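Local coordinates for protein L-amino acid deaminase (Proteus vulgaris, PDB 5I39) that probably oxidises L-amino acids to keto acids as a membrane-bound flavoenzyme that carries flavin-adenine dinucleotide, at residues Lys36-Val41 and Gly228-Ser233; Gly49-Ile54 and Phe191-Tyr196; Leu61-Val66 and Met200-Tyr205. One frame throughout, in Å; residues are numbered along the deposited sequence.

Interaction 1. Residues Lys36-Val41 and Gly228-Ser233; sequences KQADVV and GAIKTS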
# COMPACT_ATOMS: atom_id res chain seq x y z
N LYS A 36 -4.23 -30.06 4.58
CA LYS A 36 -4.59 -30.86 3.41
C LYS A 36 -5.50 -30.11 2.45
O LYS A 36 -5.47 -30.36 1.25
CB LYS A 36 -5.23 -32.18 3.82
CG LYS A 36 -4.35 -33.10 4.66
CD LYS A 36 -2.92 -33.20 4.14
CE LYS A 36 -2.16 -34.36 4.77
NZ LYS A 36 -2.14 -34.31 6.26
N GLN A 37 -6.30 -29.18 2.97
CA GLN A 37 -7.30 -28.47 2.18
C GLN A 37 -7.54 -27.07 2.73
O GLN A 37 -7.35 -26.82 3.92
CB GLN A 37 -8.60 -29.29 2.16
CG GLN A 37 -9.80 -28.72 1.38
CD GLN A 37 -10.63 -27.65 2.09
OE1 GLN A 37 -11.32 -26.87 1.43
NE2 GLN A 37 -10.59 -27.60 3.42
N ALA A 38 -7.96 -26.16 1.85
CA ALA A 38 -8.47 -24.84 2.24
C ALA A 38 -9.46 -24.37 1.20
O ALA A 38 -9.29 -24.65 0.01
CB ALA A 38 -7.33 -23.85 2.37
N ASP A 39 -10.50 -23.65 1.62
CA ASP A 39 -11.50 -23.15 0.68
C ASP A 39 -10.87 -22.18 -0.33
O ASP A 39 -11.26 -22.17 -1.50
CB ASP A 39 -12.67 -22.46 1.38
CG ASP A 39 -13.47 -23.39 2.26
OD1 ASP A 39 -13.41 -24.63 2.07
OD2 ASP A 39 -14.18 -22.86 3.15
N VAL A 40 -9.92 -21.37 0.13
CA VAL A 40 -9.14 -20.49 -0.74
C VAL A 40 -7.68 -20.56 -0.32
O VAL A 40 -7.38 -20.53 0.88
CB VAL A 40 -9.59 -19.01 -0.66
CG1 VAL A 40 -8.86 -18.16 -1.70
CG2 VAL A 40 -11.10 -18.88 -0.85
N VAL A 41 -6.78 -20.66 -1.29
CA VAL A 41 -5.35 -20.52 -1.04
C VAL A 41 -4.89 -19.20 -1.65
O VAL A 41 -5.15 -18.91 -2.82
CB VAL A 41 -4.54 -21.71 -1.60
CG1 VAL A 41 -3.04 -21.48 -1.40
CG2 VAL A 41 -4.97 -22.99 -0.90
N GLY A 228 4.73 -29.43 -0.33
CA GLY A 228 3.61 -30.30 -0.70
C GLY A 228 2.41 -29.56 -1.24
O GLY A 228 2.41 -28.32 -1.34
N ALA A 229 1.37 -30.32 -1.58
CA ALA A 229 0.18 -29.78 -2.22
C ALA A 229 -0.95 -29.55 -1.22
O ALA A 229 -1.14 -30.36 -0.31
CB ALA A 229 -0.29 -30.72 -3.32
N ILE A 230 -1.67 -28.44 -1.39
CA ILE A 230 -2.89 -28.17 -0.63
C ILE A 230 -4.08 -28.22 -1.59
O ILE A 230 -4.07 -27.58 -2.65
CB ILE A 230 -2.80 -26.85 0.19
CG1 ILE A 230 -4.11 -26.58 0.93
CG2 ILE A 230 -2.41 -25.66 -0.68
CD1 ILE A 230 -3.93 -25.69 2.15
N LYS A 231 -5.10 -29.00 -1.23
CA LYS A 231 -6.30 -29.11 -2.04
C LYS A 231 -7.14 -27.84 -1.94
O LYS A 231 -7.43 -27.36 -0.85
CB LYS A 231 -7.14 -30.30 -1.59
CG LYS A 231 -6.47 -31.65 -1.81
CD LYS A 231 -7.34 -32.78 -1.30
CE LYS A 231 -6.68 -34.14 -1.50
NZ LYS A 231 -6.67 -34.58 -2.92
N THR A 232 -7.52 -27.31 -3.10
CA THR A 232 -8.41 -26.15 -3.19
C THR A 232 -8.86 -25.99 -4.63
O THR A 232 -8.21 -26.52 -5.53
CB THR A 232 -7.72 -24.84 -2.75
OG1 THR A 232 -8.70 -23.80 -2.60
CG2 THR A 232 -6.64 -24.38 -3.75
N SER A 233 -9.96 -25.27 -4.83
CA SER A 233 -10.39 -24.87 -6.17
C SER A 233 -10.43 -23.36 -6.36
O SER A 233 -10.87 -22.87 -7.40
CB SER A 233 -11.76 -25.48 -6.48
OG SER A 233 -12.77 -24.92 -5.66
O HOH W 1 -3.62 -32.37 0.36
O HOH W 2 -11.92 -24.51 -2.82

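Interaction 2. Residues Gly49-Ile54 and Phe191-Tyr196; sequences GIMTAI and FVMAEY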
# COMPACT_ATOMS: atom_id res chain seq x y z
N GLY A 49 -2.49 -9.93 -0.04
CA GLY A 49 -2.88 -11.29 0.34
C GLY A 49 -3.54 -11.34 1.70
O GLY A 49 -4.56 -12.01 1.89
N ILE A 50 -2.96 -10.62 2.67
CA ILE A 50 -3.51 -10.58 4.02
C ILE A 50 -4.91 -9.98 4.05
O ILE A 50 -5.83 -10.55 4.65
CB ILE A 50 -2.57 -9.80 4.97
CG1 ILE A 50 -1.28 -10.59 5.21
CG2 ILE A 50 -3.25 -9.52 6.31
CD1 ILE A 50 -0.14 -9.75 5.76
N MSE A 51 -5.09 -8.83 3.41
CA MSE A 51 -6.38 -8.14 3.44
C MSE A 51 -7.43 -8.94 2.70
O MSE A 51 -8.58 -9.02 3.14
CB MSE A 51 -6.27 -6.72 2.89
CG MSE A 51 -5.38 -5.82 3.76
SE MSE A 51 -5.97 -5.64 5.62
CE MSE A 51 -7.59 -4.61 5.22
N THR A 52 -7.05 -9.56 1.58
CA THR A 52 -7.98 -10.42 0.85
C THR A 52 -8.39 -11.62 1.70
O THR A 52 -9.57 -11.97 1.75
CB THR A 52 -7.41 -10.86 -0.51
OG1 THR A 52 -7.03 -9.70 -1.27
CG2 THR A 52 -8.46 -11.60 -1.31
N ALA A 53 -7.43 -12.25 2.37
CA ALA A 53 -7.71 -13.37 3.26
C ALA A 53 -8.70 -13.01 4.37
O ALA A 53 -9.64 -13.75 4.63
CB ALA A 53 -6.42 -13.90 3.87
N ILE A 54 -8.50 -11.85 4.99
CA ILE A 54 -9.42 -11.37 6.02
C ILE A 54 -10.84 -11.24 5.46
O ILE A 54 -11.81 -11.67 6.08
CB ILE A 54 -8.95 -10.02 6.59
CG1 ILE A 54 -7.70 -10.23 7.46
CG2 ILE A 54 -10.04 -9.35 7.42
CD1 ILE A 54 -6.90 -8.96 7.71
N PHE A 191 2.12 -5.75 9.80
CA PHE A 191 2.36 -6.74 10.86
C PHE A 191 1.14 -6.86 11.77
O PHE A 191 0.73 -7.96 12.12
CB PHE A 191 3.63 -6.41 11.63
CG PHE A 191 4.85 -6.34 10.75
CD1 PHE A 191 5.47 -7.51 10.31
CD2 PHE A 191 5.33 -5.12 10.29
CE1 PHE A 191 6.57 -7.45 9.46
CE2 PHE A 191 6.42 -5.05 9.45
CZ PHE A 191 7.05 -6.22 9.04
N VAL A 192 0.55 -5.73 12.14
CA VAL A 192 -0.70 -5.74 12.90
C VAL A 192 -1.80 -6.46 12.10
O VAL A 192 -2.54 -7.27 12.66
CB VAL A 192 -1.11 -4.31 13.32
CG1 VAL A 192 -2.53 -4.27 13.88
CG2 VAL A 192 -0.14 -3.78 14.36
N MSE A 193 -1.89 -6.18 10.81
CA MSE A 193 -2.92 -6.83 9.98
C MSE A 193 -2.69 -8.32 9.88
O MSE A 193 -3.65 -9.08 9.89
CB MSE A 193 -3.01 -6.22 8.58
CG MSE A 193 -3.39 -4.74 8.52
SE MSE A 193 -4.88 -4.24 9.71
CE MSE A 193 -6.23 -5.57 9.20
N ALA A 194 -1.43 -8.75 9.78
CA ALA A 194 -1.12 -10.19 9.73
C ALA A 194 -1.50 -10.92 11.02
O ALA A 194 -2.06 -12.02 10.97
CB ALA A 194 0.34 -10.41 9.43
N GLU A 195 -1.19 -10.33 12.17
CA GLU A 195 -1.55 -10.93 13.46
C GLU A 195 -3.07 -11.02 13.59
O GLU A 195 -3.60 -12.01 14.08
CB GLU A 195 -0.97 -10.15 14.63
CG GLU A 195 0.52 -10.34 14.84
CD GLU A 195 0.90 -11.75 15.25
OE1 GLU A 195 0.09 -12.68 15.06
OE2 GLU A 195 2.02 -11.92 15.75
N TYR A 196 -3.76 -9.98 13.14
CA TYR A 196 -5.22 -9.98 13.13
C TYR A 196 -5.77 -11.09 12.23
O TYR A 196 -6.67 -11.82 12.62
CB TYR A 196 -5.74 -8.61 12.70
CG TYR A 196 -7.24 -8.52 12.55
CD1 TYR A 196 -8.08 -8.49 13.66
CD2 TYR A 196 -7.82 -8.43 11.29
CE1 TYR A 196 -9.46 -8.39 13.52
CE2 TYR A 196 -9.19 -8.33 11.13
CZ TYR A 196 -10.00 -8.31 12.24
OH TYR A 196 -11.37 -8.19 12.04

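Interaction 3. Residues Leu61-Val66 and Met200-Tyr205; sequences LSVVIV and MGVRIY. With FAD (flavin-adenine dinucleotide), chain B.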
# COMPACT_ATOMS: atom_id res chain seq x y z
N LEU A 61 -15.35 -18.51 4.62
CA LEU A 61 -14.43 -19.42 3.91
C LEU A 61 -13.16 -19.63 4.72
O LEU A 61 -12.65 -18.70 5.33
CB LEU A 61 -14.08 -18.83 2.55
CG LEU A 61 -15.28 -18.63 1.61
CD1 LEU A 61 -14.90 -17.75 0.43
CD2 LEU A 61 -15.82 -19.97 1.12
N SER A 62 -12.65 -20.86 4.72
CA SER A 62 -11.33 -21.13 5.27
C SER A 62 -10.26 -20.64 4.29
O SER A 62 -10.40 -20.78 3.07
CB SER A 62 -11.14 -22.61 5.58
OG SER A 62 -11.23 -23.39 4.40
N VAL A 63 -9.19 -20.07 4.83
CA VAL A 63 -8.14 -19.48 4.01
C VAL A 63 -6.77 -19.89 4.53
O VAL A 63 -6.50 -19.82 5.73
CB VAL A 63 -8.21 -17.94 3.96
CG1 VAL A 63 -7.14 -17.38 3.04
CG2 VAL A 63 -9.59 -17.48 3.50
N VAL A 64 -5.92 -20.31 3.60
CA VAL A 64 -4.50 -20.52 3.86
C VAL A 64 -3.72 -19.58 2.95
O VAL A 64 -3.97 -19.52 1.75
CB VAL A 64 -4.09 -21.99 3.60
CG1 VAL A 64 -2.57 -22.15 3.55
CG2 VAL A 64 -4.67 -22.89 4.67
N ILE A 65 -2.76 -18.86 3.54
CA ILE A 65 -1.80 -18.08 2.77
C ILE A 65 -0.48 -18.85 2.77
O ILE A 65 -0.03 -19.32 3.82
CB ILE A 65 -1.54 -16.67 3.36
CG1 ILE A 65 -2.85 -15.89 3.52
CG2 ILE A 65 -0.55 -15.91 2.47
CD1 ILE A 65 -2.70 -14.50 4.10
N VAL A 66 0.13 -18.96 1.60
CA VAL A 66 1.50 -19.47 1.49
C VAL A 66 2.41 -18.31 1.10
O VAL A 66 2.09 -17.52 0.21
CB VAL A 66 1.61 -20.69 0.54
CG1 VAL A 66 0.82 -21.85 1.12
CG2 VAL A 66 1.15 -20.38 -0.88
N MSE A 200 -8.13 -14.20 13.30
CA MSE A 200 -9.39 -14.52 12.61
C MSE A 200 -9.42 -15.92 12.01
O MSE A 200 -10.45 -16.34 11.49
CB MSE A 200 -9.66 -13.50 11.50
CG MSE A 200 -9.84 -12.05 11.99
SE MSE A 200 -11.34 -11.85 13.23
CE MSE A 200 -10.33 -11.96 14.91
N GLY A 201 -8.30 -16.65 12.08
CA GLY A 201 -8.24 -18.04 11.64
C GLY A 201 -7.58 -18.25 10.29
O GLY A 201 -7.52 -19.38 9.81
N VAL A 202 -7.06 -17.19 9.68
CA VAL A 202 -6.25 -17.35 8.48
C VAL A 202 -4.96 -18.06 8.90
O VAL A 202 -4.32 -17.64 9.86
CB VAL A 202 -5.88 -16.01 7.81
CG1 VAL A 202 -5.04 -16.24 6.57
CG2 VAL A 202 -7.13 -15.21 7.46
N ARG A 203 -4.60 -19.14 8.22
CA ARG A 203 -3.35 -19.83 8.50
C ARG A 203 -2.33 -19.42 7.45
O ARG A 203 -2.62 -19.44 6.26
CB ARG A 203 -3.57 -21.34 8.58
CG ARG A 203 -4.44 -21.69 9.78
CD ARG A 203 -4.56 -23.18 10.01
NE ARG A 203 -5.41 -23.83 9.02
CZ ARG A 203 -5.65 -25.15 8.98
NH1 ARG A 203 -5.10 -25.97 9.87
NH2 ARG A 203 -6.45 -25.64 8.04
N ILE A 204 -1.15 -19.00 7.92
CA ILE A 204 -0.13 -18.39 7.07
C ILE A 204 1.16 -19.17 7.21
O ILE A 204 1.76 -19.19 8.29
CB ILE A 204 0.12 -16.91 7.43
CG1 ILE A 204 -1.21 -16.13 7.45
CG2 ILE A 204 1.10 -16.29 6.43
CD1 ILE A 204 -1.10 -14.67 7.83
N TYR A 205 1.59 -19.80 6.12
CA TYR A 205 2.79 -20.64 6.14
C TYR A 205 3.94 -19.93 5.44
O TYR A 205 3.87 -19.63 4.25
CB TYR A 205 2.49 -22.01 5.53
CG TYR A 205 1.45 -22.70 6.37
CD1 TYR A 205 1.81 -23.43 7.50
CD2 TYR A 205 0.10 -22.53 6.11
CE1 TYR A 205 0.85 -24.01 8.32
CE2 TYR A 205 -0.87 -23.10 6.92
CZ TYR A 205 -0.49 -23.84 8.02
OH TYR A 205 -1.46 -24.40 8.81
PA FAD B . 4.26 -7.51 -1.19
O1A FAD B . 5.62 -7.41 -1.87
O2A FAD B . 4.17 -6.78 0.14
O5B FAD B . 3.87 -9.02 -0.87
C5B FAD B . 3.88 -10.05 -1.85
C4B FAD B . 4.35 -11.30 -1.13
O4B FAD B . 4.23 -12.42 -2.03
C3B FAD B . 5.82 -11.21 -0.73
O3B FAD B . 5.94 -11.30 0.69
C2B FAD B . 6.46 -12.38 -1.49
O2B FAD B . 7.55 -13.00 -0.78
C1B FAD B . 5.28 -13.31 -1.71
N9A FAD B . 5.40 -14.23 -2.84
C8A FAD B . 5.71 -13.92 -4.09
N7A FAD B . 5.68 -15.00 -4.90
C5A FAD B . 5.33 -16.01 -4.11
C6A FAD B . 5.12 -17.44 -4.29
N6A FAD B . 5.27 -18.01 -5.50
N1A FAD B . 4.75 -18.18 -3.22
C2A FAD B . 4.57 -17.63 -2.01
N3A FAD B . 4.77 -16.33 -1.76
C4A FAD B . 5.14 -15.52 -2.76
N1 FAD B . 1.58 2.45 -1.14
C2 FAD B . 0.83 3.36 -0.52
O2 FAD B . -0.40 3.18 -0.48
N3 FAD B . 1.39 4.46 0.04
C4 FAD B . 2.70 4.74 0.01
O4 FAD B . 3.15 5.74 0.55
C4X FAD B . 3.60 3.79 -0.67
N5 FAD B . 4.93 4.00 -0.82
C5X FAD B . 5.71 3.02 -1.29
C6 FAD B . 7.11 3.12 -1.24
C7 FAD B . 7.93 2.08 -1.67
C7M FAD B . 9.44 2.19 -1.56
C8 FAD B . 7.33 0.85 -2.20
C8M FAD B . 8.18 -0.32 -2.65
C9 FAD B . 5.94 0.76 -2.27
C9A FAD B . 5.11 1.79 -1.84
N10 FAD B . 3.72 1.70 -1.91
C10 FAD B . 2.91 2.61 -1.23
C1' FAD B . 3.07 0.56 -2.52
C2' FAD B . 2.74 -0.54 -1.57
O2' FAD B . 3.82 -0.70 -0.66
C3' FAD B . 2.50 -1.80 -2.40
O3' FAD B . 1.56 -1.54 -3.48
C4' FAD B . 1.94 -2.95 -1.58
O4' FAD B . 2.75 -3.15 -0.41
C5' FAD B . 1.93 -4.21 -2.43
O5' FAD B . 1.46 -5.26 -1.59
P FAD B . 1.55 -6.78 -2.12
O1P FAD B . 0.93 -7.64 -1.06
O2P FAD B . 1.06 -6.85 -3.55
O3P FAD B . 3.16 -7.02 -2.25
O HOH W 3 -7.19 -22.36 7.19
O HOH W 4 -9.28 -19.98 7.71

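Interaction 1. Residues Lys36-Val41 and Gly228-Ser233
Gln37 lies beside Lys231 in a single backbone bridge, and the two hydrogen bonds that hold it both use Lys231. Lys231 N donates to Lys36 O at 2.9 Å, and Lys231 O accepts the N-H of Ala38 at 3.0 Å with a C=O...N angle of 176°, almost straight on. One residue further on, the Thr232 side chain takes over. Its OG1 donates to Ala38 O at 2.8 Å, coming in tilted out of the carbonyl plane, and the same hydroxyl is also bonded to Gln234 O, so its single hydrogen is probably shared. With OG1 anti to the backbone N (chi1 -169°), the methyl CG2 is left to turn inward and meet Val41 CG2 at 3.6 Å. This is the tight side. The same CG2 of Val41 also meets Ile230 CG2 at 3.7 Å, the two side chains crossing at a slant, while the other branch of Ile230 extends until CD1 rests on Ala38 CB at 3.9 Å. Ile230 has two conformers, so its contacts are less certain than Thr232's.

The opposite character appears around Lys36, Gln37 and Lys231, which are exposed. Lys231 passes Lys36 O with its first carbons and then leads its ammonium group away. A water donates to Lys36 O at 2.9 Å and also to Ala229 O, and a second water joins Asp39 O, at 2.8 Å, to Ser233 N.

Beyond the bridge, the chain enters strand 40-43, where Val40 pairs with Ser62 and Val64, and Val41 pairs with Gln234 and Val236. Ile230 pairs with Val223, so the contact sets the lead-in to an interior strand of the six-stranded sheet against an outermost strand, 228-231, of the antiparallel sheet.

Interaction 2. Residues Gly49-Ile54 and Phe191-Tyr196
Gly49 O takes the N-H of Ala53 at 2.9 Å, the shortest of the backbone bonds within the two segments; between the helices, Ile50, Met51 and Ile54 meet Met193, Ala194 and Tyr196 with no hydrogen bond between them. Ile50 uses both branches: CG2 lies against the carbonyl O of Met193 at 3.6 Å, and CD1 reaches Ala194 CB at 3.8 Å. The turn from strand 40-43 into helix 47-58 carries a glycine-rich sequence consistent with a Rossmann-type dinucleotide fold, Gly49 being probably its third glycine. Helix 189-199 runs beside it; the axes of 49-54 and 191-196 approach to 9.6 Å at 34°. Both methionines are selenomethionines. Met193 is bent at chi2 and chi3 (-45° and -52°), which brings its CE to within 3.6 Å of Met51 SE, in the modelled one of two Met51 conformers. That same CE touches Ile54 CD1 at 3.8 Å, the two side chains crossing nearly at right angles. Ile54 CD1 also sits at the edge of the Tyr196 ring, in its plane, 3.7 Å from CD2. Met106 of helix 106-110 packs on both Met51 and Met193.

Interaction 3. Residues Leu61-Val66 and Met200-Tyr205
The Tyr205 ring presents its edge to Val64, whose CG1 lies near the ring plane, 3.7 Å from CD2; the guanidinium of Arg203 likewise takes a water at its edge, in plane, with NE donating at 2.9 Å. That water donates in turn to Val63 O, tying the arginine side chain to the neighbouring strand. These residues belong to the parallel part of the mixed, Rossmann-type sheet of the FAD-binding domain, in which 203-205 is an outermost strand and 63-66 its neighbour. The strands run parallel at 18°, with Val64 opposite Arg203, Ile65 opposite Ile204 and Val66 opposite Tyr205. Ile65 makes two of the three cross-strand bonds: its N gives to Arg203 O at 2.8 Å and its O receives Tyr205 N at 2.9 Å. The third, Arg203 N to Val63 O, is longer at 3.2 Å.

On the other face from Tyr205, Ile65 and Ile204 lie side by side, pointing the same way, and Val202 CG1 reaches Ile65 CG1 at 3.8 Å. Val202 and Val63 also pack on helix 47-58. Gly201, with positive phi (103°), ends the preceding helix in a Schellman motif and leads the chain towards strand 203-205. At the far end the sheet meets the cofactor, where Val66 O approaches C2A of the FAD adenine at 3.3 Å.

In the fold
From the N terminus, the chain passes through 36-41 into strand 40-43, runs back through helix 47-58 and enters strand 63-66, parallel to the first: a beta-alpha-beta crossover that opens the FAD domain. Much later, helix 189-199 packs on that first helix in interaction 2, and directly afterwards strand 203-205 joins the sheet beside 63-66 in interaction 3. These two loops cross, since their segments alternate along the chain, and they meet where Ala53 packs on Val63, Ile65 and Val202. Both are nested inside the longest loop, closed by interaction 1 at 228-233. Interactions 1 and 3 also touch, through Asp39 N and Ser62 OG, just ahead of the neighbouring strands 40-43 and 63-66.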